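PDB 3ELX: ileal bile acid-binding protein from Danio rerio, which probably binds and carries bile acids inside cells, cholate among them, as a member of the fatty-acid binding protein family. Local coordinates for residues Glu16-Glu19 with Pro20-Leu24; Val31-Lys34 with Gly35-Phe38; Lys66-Val69 with Gly70-Ser73. One frame throughout, in Å; residues are numbered along the deposited sequence.

Contact 1 of 3, residues Glu16-Glu19 with Pro20-Leu24; sequences EGYE and PFCKL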
loop_
_atom_site.group_PDB
_atom_site.type_symbol
_atom_site.label_atom_id
_atom_site.label_comp_id
_atom_site.label_asym_id
_atom_site.label_seq_id
_atom_site.Cartn_x
_atom_site.Cartn_y
_atom_site.Cartn_z
ATOM N N GLU A 16 -10.197 2.612 -6.986
ATOM C CA GLU A 16 -11.486 1.907 -7.007
ATOM C C GLU A 16 -11.678 1.140 -5.712
ATOM O O GLU A 16 -10.740 0.512 -5.219
ATOM C CB GLU A 16 -11.561 0.914 -8.170
ATOM C CG GLU A 16 -11.665 1.527 -9.550
ATOM C CD GLU A 16 -11.880 0.468 -10.616
ATOM O OE1 GLU A 16 -13.039 0.056 -10.830
ATOM O OE2 GLU A 16 -10.882 0.039 -11.237
ATOM N N GLY A 17 -12.898 1.168 -5.180
ATOM C CA GLY A 17 -13.242 0.407 -3.979
ATOM C C GLY A 17 -12.861 1.022 -2.644
ATOM O O GLY A 17 -12.912 0.349 -1.612
ATOM N N TYR A 18 -12.489 2.298 -2.654
ATOM C CA TYR A 18 -12.013 2.985 -1.455
ATOM C C TYR A 18 -13.015 2.923 -0.293
ATOM O O TYR A 18 -12.661 2.539 0.825
ATOM C CB TYR A 18 -11.654 4.435 -1.813
ATOM C CG TYR A 18 -11.422 5.369 -0.648
ATOM C CD1 TYR A 18 -10.206 5.379 0.037
ATOM C CD2 TYR A 18 -12.406 6.277 -0.268
ATOM C CE1 TYR A 18 -9.996 6.261 1.097
ATOM C CE2 TYR A 18 -12.207 7.157 0.779
ATOM C CZ TYR A 18 -11.007 7.143 1.456
ATOM O OH TYR A 18 -10.826 8.028 2.494
ATOM N N GLU A 19 -14.264 3.284 -0.558
ATOM C CA GLU A 19 -15.263 3.329 0.509
ATOM C C GLU A 19 -15.643 1.953 1.080
ATOM O O GLU A 19 -15.581 1.777 2.293
ATOM C CB GLU A 19 -16.474 4.168 0.102
ATOM C CG GLU A 19 -16.065 5.598 -0.202
ATOM C CD GLU A 19 -17.216 6.557 -0.381
ATOM O OE1 GLU A 19 -18.368 6.221 -0.001
ATOM O OE2 GLU A 19 -16.951 7.671 -0.899
ATOM N N PRO A 20 -16.018 0.978 0.224
ATOM C CA PRO A 20 -16.308 -0.346 0.790
ATOM C C PRO A 20 -15.126 -0.989 1.521
ATOM O O PRO A 20 -15.332 -1.645 2.544
ATOM C CB PRO A 20 -16.696 -1.183 -0.436
ATOM C CG PRO A 20 -17.101 -0.195 -1.464
ATOM C CD PRO A 20 -16.234 1.001 -1.235
ATOM N N PHE A 21 -13.906 -0.801 1.015
ATOM C CA PHE A 21 -12.729 -1.378 1.660
ATOM C C PHE A 21 -12.509 -0.747 3.034
ATOM O O PHE A 21 -12.324 -1.454 4.019
ATOM C CB PHE A 21 -11.471 -1.227 0.794
ATOM C CG PHE A 21 -10.217 -1.716 1.471
ATOM C CD1 PHE A 21 -9.865 -3.062 1.430
ATOM C CD2 PHE A 21 -9.394 -0.830 2.166
ATOM C CE1 PHE A 21 -8.715 -3.509 2.072
ATOM C CE2 PHE A 21 -8.239 -1.277 2.808
ATOM C CZ PHE A 21 -7.905 -2.619 2.759
ATOM N N CYS A 22 -12.544 0.582 3.093
ATOM C CA CYS A 22 -12.308 1.284 4.349
ATOM C C CYS A 22 -13.390 0.950 5.376
ATOM O O CYS A 22 -13.096 0.774 6.559
ATOM C CB CYS A 22 -12.217 2.789 4.120
ATOM S SG CYS A 22 -10.701 3.326 3.315
ATOM N N LYS A 23 -14.631 0.840 4.915
ATOM C CA LYS A 23 -15.740 0.436 5.780
ATOM C C LYS A 23 -15.553 -0.975 6.333
ATOM O O LYS A 23 -15.855 -1.235 7.505
ATOM C CB LYS A 23 -17.071 0.543 5.038
ATOM C CG LYS A 23 -17.580 1.974 4.873
ATOM C CD LYS A 23 -18.951 2.012 4.212
ATOM C CE LYS A 23 -18.862 1.845 2.701
ATOM N NZ LYS A 23 -20.208 1.690 2.081
ATOM N N LEU A 24 -15.050 -1.884 5.500
ATOM C CA LEU A 24 -14.887 -3.278 5.918
ATOM C C LEU A 24 -13.792 -3.437 6.974
ATOM O O LEU A 24 -13.980 -4.163 7.954
ATOM C CB LEU A 24 -14.632 -4.199 4.717
ATOM C CG LEU A 24 -14.575 -5.711 4.980
ATOM C CD1 LEU A 24 -15.881 -6.251 5.559
ATOM C CD2 LEU A 24 -14.196 -6.470 3.715
#

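Contact 2 of 3, residues Val31-Lys34 with Gly35-Phe38; sequences VIAK and GRDF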
loop_
_atom_site.group_PDB
_atom_site.type_symbol
_atom_site.label_atom_id
_atom_site.label_comp_id
_atom_site.label_asym_id
_atom_site.label_seq_id
_atom_site.Cartn_x
_atom_site.Cartn_y
_atom_site.Cartn_z
ATOM N N VAL A 31 -13.711 9.988 8.509
ATOM C CA VAL A 31 -12.324 9.848 8.046
ATOM C C VAL A 31 -12.293 9.409 6.576
ATOM O O VAL A 31 -11.473 9.893 5.794
ATOM C CB VAL A 31 -11.517 8.848 8.918
ATOM C CG1 VAL A 31 -10.078 8.728 8.428
ATOM C CG2 VAL A 31 -11.547 9.263 10.383
ATOM N N ILE A 32 -13.191 8.492 6.218
ATOM C CA ILE A 32 -13.360 8.065 4.828
ATOM C C ILE A 32 -13.754 9.265 3.963
ATOM O O ILE A 32 -13.148 9.513 2.919
ATOM C CB ILE A 32 -14.416 6.936 4.709
ATOM C CG1 ILE A 32 -13.912 5.663 5.400
ATOM C CG2 ILE A 32 -14.775 6.667 3.242
ATOM C CD1 ILE A 32 -14.968 4.597 5.596
ATOM N N ALA A 33 -14.753 10.014 4.430
ATOM C CA ALA A 33 -15.261 11.183 3.717
ATOM C C ALA A 33 -14.191 12.250 3.515
ATOM O O ALA A 33 -14.067 12.811 2.425
ATOM C CB ALA A 33 -16.470 11.766 4.447
ATOM N N LYS A 34 -13.414 12.525 4.560
ATOM C CA LYS A 34 -12.413 13.592 4.495
ATOM C C LYS A 34 -11.239 13.249 3.589
ATOM O O LYS A 34 -10.608 14.146 3.025
ATOM C CB LYS A 34 -11.926 14.007 5.890
ATOM C CG LYS A 34 -12.742 15.148 6.503
ATOM C CD LYS A 34 -14.017 14.629 7.144
ATOM C CE LYS A 34 -15.246 15.390 6.685
ATOM N NZ LYS A 34 -16.478 14.591 6.948
ATOM N N GLY A 35 -10.966 11.954 3.441
ATOM C CA GLY A 35 -9.833 11.492 2.646
ATOM C C GLY A 35 -10.156 10.997 1.249
ATOM O O GLY A 35 -9.274 10.488 0.560
ATOM N N ARG A 36 -11.405 11.158 0.814
ATOM C CA ARG A 36 -11.857 10.537 -0.442
ATOM C C ARG A 36 -11.226 11.118 -1.720
ATOM O O ARG A 36 -11.141 10.426 -2.737
ATOM C CB ARG A 36 -13.396 10.484 -0.528
ATOM C CG ARG A 36 -14.087 11.806 -0.826
ATOM C CD ARG A 36 -15.496 11.571 -1.380
ATOM N NE ARG A 36 -16.412 11.018 -0.381
ATOM C CZ ARG A 36 -17.347 11.718 0.259
ATOM N NH1 ARG A 36 -17.514 13.012 0.011
ATOM N NH2 ARG A 36 -18.126 11.117 1.148
ATOM N N ASP A 37 -10.780 12.371 -1.664
ATOM C CA ASP A 37 -10.139 13.003 -2.821
ATOM C C ASP A 37 -8.631 13.223 -2.632
ATOM O O ASP A 37 -7.966 13.788 -3.501
ATOM C CB ASP A 37 -10.838 14.322 -3.170
ATOM C CG ASP A 37 -12.315 14.136 -3.532
ATOM O OD1 ASP A 37 -13.086 15.079 -3.286
ATOM O OD2 ASP A 37 -12.697 13.063 -4.059
ATOM N N PHE A 38 -8.095 12.766 -1.505
ATOM C CA PHE A 38 -6.664 12.900 -1.221
ATOM C C PHE A 38 -5.883 11.998 -2.173
ATOM O O PHE A 38 -6.286 10.865 -2.431
ATOM C CB PHE A 38 -6.386 12.526 0.241
ATOM C CG PHE A 38 -4.956 12.764 0.696
ATOM C CD1 PHE A 38 -4.530 14.036 1.081
ATOM C CD2 PHE A 38 -4.052 11.710 0.767
ATOM C CE1 PHE A 38 -3.220 14.258 1.522
ATOM C CE2 PHE A 38 -2.730 11.921 1.198
ATOM C CZ PHE A 38 -2.315 13.193 1.576
HETATM O O HOH W 1 -10.700 14.320 0.320
#

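Contact 3 of 3, residues Lys66-Val69 with Gly70-Ser73; sequences KFIV and GKES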
loop_
_atom_site.group_PDB
_atom_site.type_symbol
_atom_site.label_atom_id
_atom_site.label_comp_id
_atom_site.label_asym_id
_atom_site.label_seq_id
_atom_site.Cartn_x
_atom_site.Cartn_y
_atom_site.Cartn_z
ATOM N N LYS A 66 10.307 -0.690 6.100
ATOM C CA LYS A 66 11.557 -1.216 5.570
ATOM C C LYS A 66 11.500 -2.727 5.694
ATOM O O LYS A 66 11.302 -3.277 6.793
ATOM C CB LYS A 66 12.759 -0.661 6.334
ATOM C CG LYS A 66 12.940 0.826 6.138
ATOM C CD LYS A 66 13.929 1.407 7.135
ATOM C CE LYS A 66 15.314 1.596 6.531
ATOM N NZ LYS A 66 15.943 0.320 6.098
ATOM N N PHE A 67 11.624 -3.395 4.554
ATOM C CA PHE A 67 11.563 -4.850 4.540
ATOM C C PHE A 67 12.503 -5.431 3.508
ATOM O O PHE A 67 12.850 -4.761 2.532
ATOM C CB PHE A 67 10.129 -5.348 4.312
ATOM C CG PHE A 67 9.497 -4.862 3.034
ATOM C CD1 PHE A 67 8.720 -3.699 3.024
ATOM C CD2 PHE A 67 9.654 -5.575 1.838
ATOM C CE1 PHE A 67 8.116 -3.241 1.829
ATOM C CE2 PHE A 67 9.048 -5.135 0.649
ATOM C CZ PHE A 67 8.285 -3.971 0.640
ATOM N N ILE A 68 12.934 -6.665 3.746
ATOM C CA ILE A 68 13.699 -7.420 2.753
ATOM C C ILE A 68 12.838 -8.599 2.340
ATOM O O ILE A 68 12.405 -9.388 3.188
ATOM C CB ILE A 68 15.063 -7.899 3.314
ATOM C CG1 ILE A 68 15.914 -6.677 3.686
ATOM C CG2 ILE A 68 15.778 -8.797 2.295
ATOM C CD1 ILE A 68 17.129 -7.000 4.528
ATOM N N VAL A 69 12.568 -8.709 1.046
ATOM C CA VAL A 69 11.735 -9.813 0.561
ATOM C C VAL A 69 12.325 -11.147 1.026
ATOM O O VAL A 69 13.530 -11.376 0.910
ATOM C CB VAL A 69 11.590 -9.783 -0.968
ATOM C CG1 VAL A 69 10.742 -10.963 -1.471
ATOM C CG2 VAL A 69 10.972 -8.461 -1.404
ATOM N N GLY A 70 11.470 -12.014 1.570
ATOM C CA GLY A 70 11.905 -13.342 2.028
ATOM C C GLY A 70 12.504 -13.411 3.423
ATOM O O GLY A 70 12.815 -14.503 3.913
ATOM N N LYS A 71 12.664 -12.261 4.069
ATOM C CA LYS A 71 13.248 -12.204 5.399
ATOM C C LYS A 71 12.312 -11.551 6.395
ATOM O O LYS A 71 11.671 -10.554 6.073
ATOM C CB LYS A 71 14.568 -11.432 5.356
ATOM C CG LYS A 71 15.765 -12.298 5.067
ATOM C CD LYS A 71 16.119 -12.348 3.594
ATOM C CE LYS A 71 17.598 -12.685 3.425
ATOM N NZ LYS A 71 18.018 -13.897 4.182
ATOM N N GLU A 72 12.254 -12.091 7.609
ATOM C CA GLU A 72 11.459 -11.474 8.673
ATOM C C GLU A 72 11.861 -10.017 8.852
ATOM O O GLU A 72 13.040 -9.706 9.073
ATOM C CB GLU A 72 11.639 -12.196 10.009
ATOM C CG GLU A 72 11.072 -13.592 10.083
ATOM C CD GLU A 72 11.255 -14.203 11.456
ATOM O OE1 GLU A 72 10.894 -15.389 11.628
ATOM O OE2 GLU A 72 11.759 -13.506 12.369
ATOM N N SER A 73 10.877 -9.130 8.761
ATOM C CA SER A 73 11.133 -7.695 8.839
ATOM C C SER A 73 10.165 -7.007 9.778
ATOM O O SER A 73 8.976 -7.312 9.781
ATOM C CB SER A 73 11.000 -7.058 7.453
ATOM O OG SER A 73 11.911 -7.629 6.528
#

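Contact 1 of 3, residues Glu16-Glu19 with Pro20-Leu24
Three successive i to i+4 bonds open the helix 18-24 here: F21 N to G17 O at 3.0 Å, C22 N to Y18 O, and K23 N to E19 O at 2.9 Å. All three are fairly straight. G17 sits at the N-cap with a positive phi, which suits glycine, and it hands the chain from the end of strand 8-16 into the first turn. P20 falls in that first turn, where it has no N-H to give and none is asked for; its CD rests 3.4 Å from G17 O. One turn apart, Y18 and C22 meet through sulfur and ring. With CG of Y18 anti to its own nitrogen (chi1 168°), the ring presents a face to C22, whose SG lies over it, 4.2 Å from the centroid and 3.7 Å from CE1. This is a Cys sulfur-aromatic contact. The helix is the first of the two that form the helix-turn-helix lid over the open end of the barrel in fatty-acid binding proteins, and the phenol oxygen reaches the second one, where Y18 OH is hydrogen-bonded to I32 O. F21 leaves on a different side of the helix: its buried ring meets Y101, a cholate-binding residue, edge to face. K23 doubles back at chi3, -80°, to lay its CE 3.3 Å from E19 O, while E19 OE1 and K23 NZ stay 5.3 Å apart, too far for an ion pair; E19 OE2 instead makes a long, weak ion pair with R36 NE.

Contact 2 of 3, residues Val31-Lys34 with Gly35-Phe38
The C-terminal end of helix 29-34, second of the pair capping the barrel in this family, runs here straight into a type I beta turn from G35 to F38. G35 N closes the last helical turn on V31 O at 3.2 Å, a rather bent bond (N-H...O 137°), and it makes a weak second bond to I32 O. The turn itself is closed by F38 N to G35 O. Between the two elements stands one water: it donates to K34 O at 2.7 Å and accepts from D37 N at 2.8 Å, so a helix-end carbonyl and a turn amide are both served by it. R36 folds back over the helix end. Its chi1 of 75° puts CG between the backbone nitrogen and carbonyl, 3.4 Å from A33 O, and a further bend at chi3 swings the guanidinium over A33, one face toward the alanine but offset, so that its rim, at NH2, lies 3.7 Å from A33 CB. From this position R36 reaches E19 and Y18 of helix 18-24. I32 packs on E19, C22 and K23 of that same helix, while F38 touches P58 beyond strand 50-57.

Contact 3 of 3, residues Lys66-Val69 with Gly70-Ser73
S73 turns OG beside its own backbone nitrogen (chi1 -59°), which aims the hydroxyl back across the turn at I68, while F67, with chi1 58°, sends its ring away and leaves its CA and CB against the serine. The hydroxyl works twice: it accepts from I68 N at 3.1 Å, almost straight at 166°, and donates to K71 O at 3.0 Å, from above the carbonyl plane. A type II beta turn, I68 to K71, is closed by K71 N to I68 O at 3.0 Å. G70 holds the turn's third position with a positive phi, where a side chain would collide with V69 O. Between the turn's ends, the aliphatic part of K71 crosses I68, K71 CD to I68 CG2 3.8 Å. The turn joins strands 61-68 and 73-76, edge strands not paired with each other, as at the gap between the fourth and fifth strands of this family's barrel. V69 packs on F51 and M89, near cholate-binding L94. An alanine in place of S73 would probably leave I68 N and K71 O without this shared partner. The hydroxyl probably does here what a backbone pairing would do between paired strands, joining strand and loop through a single buried oxygen.

Overall arrangement
From the N terminus, strand 8-16 leads into contact 1, the opening turns of helix 18-24; a short connection then brings the chain to contact 2, where helix 29-34 ends and the loop toward strand 41-47 starts. Contact 3 comes later, turning the chain from strand 61-68 into strand 73-76, the two outermost strands of the sheet. The three follow in series, each local to one continuous stretch, and none encloses or crosses another. Contacts 1 and 2 touch, their centres about 11 Å apart, and tie the two helices together at one end of the barrel. Contact 3 lies across the chain's centre, its centre about 28 Å from that of contact 1 and about 31 Å from that of contact 2.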